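Local coordinates for protein beta-N-acetylhexosaminidase (Bacteroides fragilis, PDB 4PYS) that probably hydrolyses terminal, non-reducing N-acetylhexosamine residues from glycans, as a beta-N-acetylhexosaminidase of glycoside hydrolase family 20, at residues I149-D154 with Q487-G492; G194-G199 with V441-I446. All blocks are in the same frame, centred on the assembly; numbering follows the deposited sequence.

Contact 1: I149-D154 with Q487-G492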
ATOM      1  N   ILE A 149      -1.219   0.669 -12.535  1.00 19.45           N
ATOM      2  CA  ILE A 149      -0.413   0.705 -11.318  1.00 18.41           C
ATOM      3  C   ILE A 149      -0.233   2.161 -10.873  1.00 21.36           C
ATOM      4  O   ILE A 149      -0.406   2.493  -9.696  1.00 18.98           O
ATOM      5  CB  ILE A 149       0.968   0.056 -11.530  1.00 20.99           C
ATOM      6  CG1 ILE A 149       0.824  -1.401 -11.998  1.00 23.64           C
ATOM      7  CG2 ILE A 149       1.805   0.151 -10.243  1.00 24.36           C
ATOM      8  CD1 ILE A 149       0.190  -2.312 -10.941  1.00 23.88           C
ATOM      9  N   LYS A 150       0.084   3.045 -11.818  1.00 21.56           N
ATOM     10  CA  LYS A 150       0.243   4.467 -11.482  1.00 20.41           C
ATOM     11  C   LYS A 150      -1.033   5.071 -10.907  1.00 20.50           C
ATOM     12  O   LYS A 150      -0.975   5.868  -9.974  1.00 20.75           O
ATOM     13  CB  LYS A 150       0.682   5.268 -12.717  1.00 22.84           C
ATOM     14  CG  LYS A 150       2.132   5.017 -13.121  1.00 22.73           C
ATOM     15  CD  LYS A 150       2.480   5.808 -14.361  1.00 26.37           C
ATOM     16  CE  LYS A 150       3.934   5.614 -14.743  1.00 37.17           C
ATOM     17  NZ  LYS A 150       4.249   6.377 -15.982  1.00 38.53           N
ATOM     18  N   LYS A 151      -2.180   4.682 -11.454  1.00 20.18           N
ATOM     19  CA  LYS A 151      -3.469   5.193 -10.980  1.00 21.86           C
ATOM     20  C   LYS A 151      -3.676   4.916  -9.498  1.00 18.28           C
ATOM     21  O   LYS A 151      -4.179   5.769  -8.760  1.00 17.29           O
ATOM     22  CB  LYS A 151      -4.613   4.564 -11.786  1.00 23.76           C
ATOM     23  CG  LYS A 151      -6.012   4.772 -11.168  1.00 21.47           C
ATOM     24  CD  LYS A 151      -7.112   4.263 -12.098  1.00 22.69           C
ATOM     25  CE  LYS A 151      -8.515   4.423 -11.456  1.00 25.14           C
ATOM     26  NZ  LYS A 151      -9.598   3.964 -12.398  1.00 23.75           N
ATOM     27  N   TYR A 152      -3.276   3.732  -9.049  1.00 19.26           N
ATOM     28  CA  TYR A 152      -3.492   3.391  -7.640  1.00 18.49           C
ATOM     29  C   TYR A 152      -2.407   3.924  -6.719  1.00 19.76           C
ATOM     30  O   TYR A 152      -2.658   4.182  -5.534  1.00 19.10           O
ATOM     31  CB  TYR A 152      -3.758   1.884  -7.486  1.00 19.26           C
ATOM     32  CG  TYR A 152      -5.061   1.577  -8.162  1.00 19.68           C
ATOM     33  CD1 TYR A 152      -6.258   2.050  -7.633  1.00 21.12           C
ATOM     34  CD2 TYR A 152      -5.101   0.887  -9.362  1.00 22.25           C
ATOM     35  CE1 TYR A 152      -7.466   1.819  -8.272  1.00 22.43           C
ATOM     36  CE2 TYR A 152      -6.307   0.641 -10.001  1.00 23.44           C
ATOM     37  CZ  TYR A 152      -7.476   1.108  -9.456  1.00 24.73           C
ATOM     38  OH  TYR A 152      -8.662   0.872 -10.114  1.00 23.58           O
ATOM     39  N   ILE A 153      -1.210   4.131  -7.260  1.00 18.71           N
ATOM     40  CA  ILE A 153      -0.185   4.862  -6.515  1.00 18.82           C
ATOM     41  C   ILE A 153      -0.646   6.312  -6.334  1.00 19.10           C
ATOM     42  O   ILE A 153      -0.544   6.891  -5.243  1.00 18.67           O
ATOM     43  CB  ILE A 153       1.143   4.819  -7.272  1.00 21.04           C
ATOM     44  CG1 ILE A 153       1.738   3.411  -7.169  1.00 20.67           C
ATOM     45  CG2 ILE A 153       2.114   5.899  -6.738  1.00 20.11           C
ATOM     46  CD1 ILE A 153       2.983   3.178  -8.038  1.00 21.25           C
ATOM     47  N   ASP A 154      -1.173   6.893  -7.406  1.00 16.74           N
ATOM     48  CA  ASP A 154      -1.702   8.253  -7.337  1.00 17.71           C
ATOM     49  C   ASP A 154      -2.850   8.324  -6.331  1.00 21.13           C
ATOM     50  O   ASP A 154      -2.961   9.291  -5.564  1.00 19.97           O
ATOM     51  CB  ASP A 154      -2.172   8.685  -8.731  1.00 20.36           C
ATOM     52  CG  ASP A 154      -2.284  10.188  -8.881  1.00 25.66           C
ATOM     53  OD1 ASP A 154      -1.370  10.917  -8.425  1.00 23.20           O
ATOM     54  OD2 ASP A 154      -3.294  10.642  -9.464  1.00 27.15           O
ATOM     55  N   GLN A 487     -11.337  12.700 -10.777  1.00 21.87           N
ATOM     56  CA  GLN A 487      -9.923  12.318 -10.742  1.00 24.55           C
ATOM     57  C   GLN A 487      -9.728  10.926 -11.330  1.00 30.72           C
ATOM     58  O   GLN A 487      -8.594  10.449 -11.427  1.00 27.53           O
ATOM     59  CB  GLN A 487      -9.350  12.364  -9.324  1.00 21.53           C
ATOM     60  CG  GLN A 487      -9.718  13.618  -8.540  1.00 22.37           C
ATOM     61  CD  GLN A 487      -9.468  14.889  -9.318  1.00 29.11           C
ATOM     62  OE1 GLN A 487      -8.356  15.131  -9.808  1.00 28.99           O
ATOM     63  NE2 GLN A 487     -10.509  15.713  -9.453  1.00 26.70           N
ATOM     64  N   GLY A 488     -10.830  10.277 -11.712  1.00 28.52           N
ATOM     65  CA  GLY A 488     -10.776   8.994 -12.399  1.00 24.90           C
ATOM     66  C   GLY A 488     -11.212   7.789 -11.577  1.00 23.94           C
ATOM     67  O   GLY A 488     -11.062   6.651 -12.028  1.00 30.98           O
ATOM     68  N   TYR A 489     -11.764   8.025 -10.391  1.00 25.25           N
ATOM     69  CA  TYR A 489     -12.130   6.922  -9.503  1.00 22.92           C
ATOM     70  C   TYR A 489     -13.640   6.719  -9.416  1.00 30.61           C
ATOM     71  O   TYR A 489     -14.335   7.489  -8.752  1.00 31.90           O
ATOM     72  CB  TYR A 489     -11.534   7.145  -8.119  1.00 23.44           C
ATOM     73  CG  TYR A 489     -10.041   7.342  -8.214  1.00 25.65           C
ATOM     74  CD1 TYR A 489      -9.192   6.250  -8.371  1.00 20.14           C
ATOM     75  CD2 TYR A 489      -9.486   8.613  -8.207  1.00 23.10           C
ATOM     76  CE1 TYR A 489      -7.816   6.424  -8.491  1.00 20.81           C
ATOM     77  CE2 TYR A 489      -8.112   8.796  -8.325  1.00 21.28           C
ATOM     78  CZ  TYR A 489      -7.289   7.693  -8.464  1.00 24.16           C
ATOM     79  OH  TYR A 489      -5.920   7.869  -8.594  1.00 24.57           O
ATOM     80  N   SER A 490     -14.126   5.667 -10.071  1.00 26.28           N
ATOM     81  CA  SER A 490     -15.549   5.312 -10.036  1.00 34.32           C
ATOM     82  C   SER A 490     -15.913   4.739  -8.672  1.00 30.85           C
ATOM     83  O   SER A 490     -15.115   4.033  -8.069  1.00 28.62           O
ATOM     84  CB  SER A 490     -15.868   4.277 -11.120  1.00 40.78           C
ATOM     85  OG  SER A 490     -15.516   4.744 -12.407  1.00 51.01           O
ATOM     86  N   PHE A 491     -17.115   5.038  -8.187  1.00 30.28           N
ATOM     87  CA  PHE A 491     -17.578   4.503  -6.910  1.00 27.47           C
ATOM     88  C   PHE A 491     -18.449   3.264  -7.068  1.00 30.18           C
ATOM     89  O   PHE A 491     -19.305   3.218  -7.945  1.00 30.59           O
ATOM     90  CB  PHE A 491     -18.382   5.564  -6.167  1.00 25.47           C
ATOM     91  CG  PHE A 491     -17.528   6.540  -5.398  1.00 31.67           C
ATOM     92  CD1 PHE A 491     -16.395   7.099  -5.979  1.00 33.11           C
ATOM     93  CD2 PHE A 491     -17.872   6.909  -4.113  1.00 33.21           C
ATOM     94  CE1 PHE A 491     -15.609   7.996  -5.274  1.00 31.96           C
ATOM     95  CE2 PHE A 491     -17.089   7.813  -3.403  1.00 35.48           C
ATOM     96  CZ  PHE A 491     -15.966   8.350  -3.985  1.00 26.52           C
ATOM     97  N   GLY A 492     -18.249   2.272  -6.203  1.00 21.97           N
ATOM     98  CA  GLY A 492     -19.215   1.185  -6.086  1.00 26.57           C
ATOM     99  C   GLY A 492     -20.241   1.541  -5.014  1.00 22.55           C
ATOM    100  O   GLY A 492     -20.247   2.681  -4.538  1.00 24.71           O
TER
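K151, in the middle of helix 146-158, and G488, in the loop that leaves helix 470-486, mark the closest backbone approach, their CA atoms 8.4 Å apart, so the gap is bridged by side chains. Most of it is crossed by Y489, whose ring reaches the helix at its far end and finishes in a hydrogen bond from its OH to the carbonyl O of K151, 2.7 Å long. That oxygen lies at the ring edge, in the ring plane, and the hydroxyl meets it at a C=O...donor angle of 146°. K151 runs the other way past the tyrosine. With CG anti to the backbone N (chi1 167°) and the chain extended beyond it, it passes alongside the ring, CG placed obliquely at 3.6 Å from Y489 CE1 and CE 3.6 Å from Y489 CD1. NZ then donates to G488 O over 3.1 Å, tilted 25° from the carbonyl plane, and also forms a salt bridge with D447. G488 is where helix 470-486 gives way to loop, closing in a Schellman motif at positive phi; the lysine therefore ties a C-terminal helix end to a helix of the family 20 catalytic domain, whose parallel strands form a TIM-type barrel. K151 CG also sits over the centre of the Y152 ring, 4.2 Å above its plane, so two aromatic rings meet this one methylene. At the far end of the tyrosine, D154 crosses it at about a right angle and brings CB to 3.8 Å from Y489 OH, while its carboxylate oxygens are engaged by R216 and K49 in salt bridges.

Contact 2: G194-G199 with V441-I446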
ATOM      1  N   GLY A 194      -6.378 -16.894 -18.013  1.00 42.84           N
ATOM      2  CA  GLY A 194      -7.595 -16.104 -18.034  1.00 40.87           C
ATOM      3  C   GLY A 194      -7.362 -14.679 -18.491  1.00 39.82           C
ATOM      4  O   GLY A 194      -6.220 -14.285 -18.733  1.00 37.45           O
ATOM      5  N   PRO A 195      -8.448 -13.898 -18.606  1.00 37.34           N
ATOM      6  CA  PRO A 195      -8.399 -12.497 -19.028  1.00 38.11           C
ATOM      7  C   PRO A 195      -7.415 -11.700 -18.199  1.00 35.24           C
ATOM      8  O   PRO A 195      -7.476 -11.745 -16.967  1.00 34.28           O
ATOM      9  CB  PRO A 195      -9.821 -12.006 -18.743  1.00 39.24           C
ATOM     10  CG  PRO A 195     -10.667 -13.229 -18.906  1.00 46.30           C
ATOM     11  CD  PRO A 195      -9.829 -14.351 -18.354  1.00 45.00           C
ATOM     12  N   GLU A 196      -6.527 -10.980 -18.875  1.00 29.98           N
ATOM     13  CA  GLU A 196      -5.556 -10.113 -18.216  1.00 29.21           C
ATOM     14  C   GLU A 196      -4.639 -10.849 -17.235  1.00 29.81           C
ATOM     15  O   GLU A 196      -4.194 -10.261 -16.258  1.00 29.44           O
ATOM     16  CB  GLU A 196      -6.250  -8.925 -17.522  1.00 30.25           C
ATOM     17  CG  GLU A 196      -7.007  -8.023 -18.499  1.00 35.71           C
ATOM     18  CD  GLU A 196      -7.771  -6.897 -17.816  1.00 37.46           C
ATOM     19  OE1 GLU A 196      -7.563  -6.665 -16.606  1.00 28.34           O
ATOM     20  OE2 GLU A 196      -8.586  -6.239 -18.500  1.00 35.14           O
ATOM     21  N   GLN A 197      -4.335 -12.122 -17.495  1.00 29.89           N
ATOM     22  CA  GLN A 197      -3.435 -12.845 -16.591  1.00 35.45           C
ATOM     23  C   GLN A 197      -2.004 -12.983 -17.126  1.00 35.35           C
ATOM     24  O   GLN A 197      -1.168 -13.643 -16.505  1.00 34.05           O
ATOM     25  CB  GLN A 197      -4.018 -14.206 -16.198  1.00 37.35           C
ATOM     26  CG  GLN A 197      -5.196 -14.086 -15.220  1.00 34.74           C
ATOM     27  CD  GLN A 197      -5.611 -15.416 -14.618  1.00 34.97           C
ATOM     28  OE1 GLN A 197      -5.736 -16.415 -15.320  1.00 36.17           O
ATOM     29  NE2 GLN A 197      -5.841 -15.429 -13.309  1.00 35.97           N
ATOM     30  N   GLN A 198      -1.719 -12.338 -18.255  1.00 31.89           N
ATOM     31  CA  GLN A 198      -0.404 -12.458 -18.893  1.00 34.01           C
ATOM     32  C   GLN A 198       0.343 -11.128 -18.869  1.00 35.82           C
ATOM     33  O   GLN A 198      -0.231 -10.081 -19.165  1.00 34.77           O
ATOM     34  CB  GLN A 198      -0.533 -12.957 -20.338  1.00 34.71           C
ATOM     35  CG  GLN A 198      -1.387 -14.211 -20.506  1.00 39.77           C
ATOM     36  CD  GLN A 198      -2.882 -13.916 -20.441  1.00 45.55           C
ATOM     37  OE1 GLN A 198      -3.332 -12.831 -20.820  1.00 48.37           O
ATOM     38  NE2 GLN A 198      -3.654 -14.875 -19.937  1.00 43.89           N
ATOM     39  N   GLY A 199       1.623 -11.167 -18.502  1.00 36.23           N
ATOM     40  CA  GLY A 199       2.454  -9.978 -18.574  1.00 31.21           C
ATOM     41  C   GLY A 199       3.281  -9.752 -17.329  1.00 32.96           C
ATOM     42  O   GLY A 199       2.971 -10.300 -16.271  1.00 29.45           O
ATOM     43  N   VAL A 441     -10.624 -10.712 -11.000  1.00 28.86           N
ATOM     44  CA  VAL A 441     -10.888  -9.278 -10.925  1.00 29.12           C
ATOM     45  C   VAL A 441      -9.980  -8.531 -11.905  1.00 25.71           C
ATOM     46  O   VAL A 441      -8.797  -8.326 -11.641  1.00 30.75           O
ATOM     47  CB  VAL A 441     -10.685  -8.743  -9.495  1.00 26.02           C
ATOM     48  CG1 VAL A 441     -10.874  -7.214  -9.446  1.00 26.36           C
ATOM     49  CG2 VAL A 441     -11.652  -9.434  -8.537  1.00 26.53           C
ATOM     50  N   THR A 442     -10.541  -8.145 -13.045  1.00 27.20           N
ATOM     51  CA  THR A 442      -9.798  -7.443 -14.079  1.00 25.55           C
ATOM     52  C   THR A 442      -9.760  -5.959 -13.733  1.00 29.27           C
ATOM     53  O   THR A 442     -10.378  -5.537 -12.757  1.00 26.22           O
ATOM     54  CB  THR A 442     -10.469  -7.620 -15.440  1.00 28.76           C
ATOM     55  OG1 THR A 442     -11.810  -7.127 -15.353  1.00 31.26           O
ATOM     56  CG2 THR A 442     -10.503  -9.089 -15.842  1.00 32.48           C
ATOM     57  N   GLU A 443      -9.043  -5.169 -14.523  1.00 26.65           N
ATOM     58  CA  GLU A 443      -8.843  -3.752 -14.186  1.00 33.25           C
ATOM     59  C   GLU A 443     -10.160  -2.976 -14.071  1.00 25.43           C
ATOM     60  O   GLU A 443     -10.303  -2.100 -13.205  1.00 27.32           O
ATOM     61  CB  GLU A 443      -7.960  -3.072 -15.237  1.00 35.63           C
ATOM     62  CG  GLU A 443      -6.520  -3.577 -15.276  1.00 37.35           C
ATOM     63  CD  GLU A 443      -5.643  -2.748 -16.192  1.00 39.03           C
ATOM     64  OE1 GLU A 443      -5.949  -1.555 -16.392  1.00 37.25           O
ATOM     65  OE2 GLU A 443      -4.645  -3.289 -16.706  1.00 38.18           O
ATOM     66  N   SER A 444     -11.104  -3.284 -14.956  1.00 28.89           N
ATOM     67  CA  SER A 444     -12.390  -2.570 -14.988  1.00 34.16           C
ATOM     68  C   SER A 444     -13.258  -2.861 -13.762  1.00 35.73           C
ATOM     69  O   SER A 444     -14.300  -2.218 -13.557  1.00 28.21           O
ATOM     70  CB  SER A 444     -13.164  -2.939 -16.246  1.00 33.37           C
ATOM     71  OG  SER A 444     -13.507  -4.315 -16.234  1.00 36.69           O
HETATM   72  N   MSE A 445     -12.831  -3.835 -12.960  1.00 27.82           N
HETATM   73  CA  MSE A 445     -13.602  -4.294 -11.796  1.00 24.28           C
HETATM   74  C   MSE A 445     -13.042  -3.780 -10.486  1.00 23.67           C
HETATM   75  O   MSE A 445     -13.627  -3.992  -9.414  1.00 23.34           O
HETATM   76  CB  MSE A 445     -13.655  -5.827 -11.777  1.00 25.26           C
HETATM   77  CG  MSE A 445     -14.484  -6.407 -12.885  1.00 27.59           C
HETATM   78 SE   MSE A 445     -14.189  -8.322 -13.093  0.67 33.74          SE
HETATM   79  CE  MSE A 445     -14.612  -8.871 -11.332  1.00 28.88           C
ATOM     80  N   ILE A 446     -11.916  -3.082 -10.552  1.00 22.19           N
ATOM     81  CA  ILE A 446     -11.246  -2.671  -9.323  1.00 21.60           C
ATOM     82  C   ILE A 446     -11.951  -1.536  -8.567  1.00 21.89           C
ATOM     83  O   ILE A 446     -12.204  -1.660  -7.367  1.00 19.01           O
ATOM     84  CB  ILE A 446      -9.774  -2.303  -9.578  1.00 18.38           C
ATOM     85  CG1 ILE A 446      -9.013  -3.526 -10.107  1.00 23.97           C
ATOM     86  CG2 ILE A 446      -9.125  -1.778  -8.306  1.00 18.85           C
ATOM     87  CD1 ILE A 446      -7.563  -3.244 -10.534  1.00 26.81           C
TER
HETATM   88  O   HOH W   1     -10.531  -4.742 -17.455  1.00 30.86           O
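E196 reaches across to the 441-446 segment with its carboxylate, and OE1 accepts a hydrogen bond from the backbone N of E443. The bond is 3.0 Å long, with an N-H...O angle of 162°, and uses the syn lone pair of OE1, the one facing OE2. OE2 itself accepts from a water at 2.7 Å, and the same water takes the N-H of S444. One carboxylate thus serves two successive backbone amides, one directly and one through water. The carboxylate also packs on T442, crossing its side chain at about a right angle with OE1 3.3 Å from T442 CB, and P195 CB adds a looser touch on T442 CG2 at 4.2 Å.

The reach follows from the shape of the chain: CG stands anti to the carbonyl carbon of E196 (chi1 -62°), and the side chain is extended beyond it. Behind it, a type II beta turn from G194 to Q197 sets the backbone, closed by Q197 N to G194 O. G194 O also takes Q198 NE2, the two donors arriving from opposite faces of its plane, while Q197 OE1 accepts from G194 N at 2.8 Å.

On the opposing side, E443 OE2 lies 4.5 Å from E196 OE1, a like-charge approach that may be eased by the hydrogen bonds T148 and K145 N give to the E443 carboxylate. E196 is further tied by its backbone to Y143. At the protein surface, the contact thus joins the loop between helices 183-186 and 203-214 to the one leading from barrel strand 428-435 into helix 447-450, with the start of helix 146-158 alongside through T148.

The centres of contact 1 and contact 2 lie 15 Å apart, and in sequence the residues of contact 2 all fall between the two segments of contact 1. They meet directly where Y152 OH approaches I446 CG2 at 3.2 Å, a packing contact. Helix 146-158 serves both, supplying 149-154 and a partner for E443. D447, the residue following 441-446, carries the connection further through a salt bridge to K151 and a hydrogen bond to Y152 OH. The zinc held by C242, C260, C301 and C304 draws no ligand from either contact. Both segments of contact 2 follow barrel strands, on the side where family 20 enzymes carry their active site, though no bound ligand marks the pocket here.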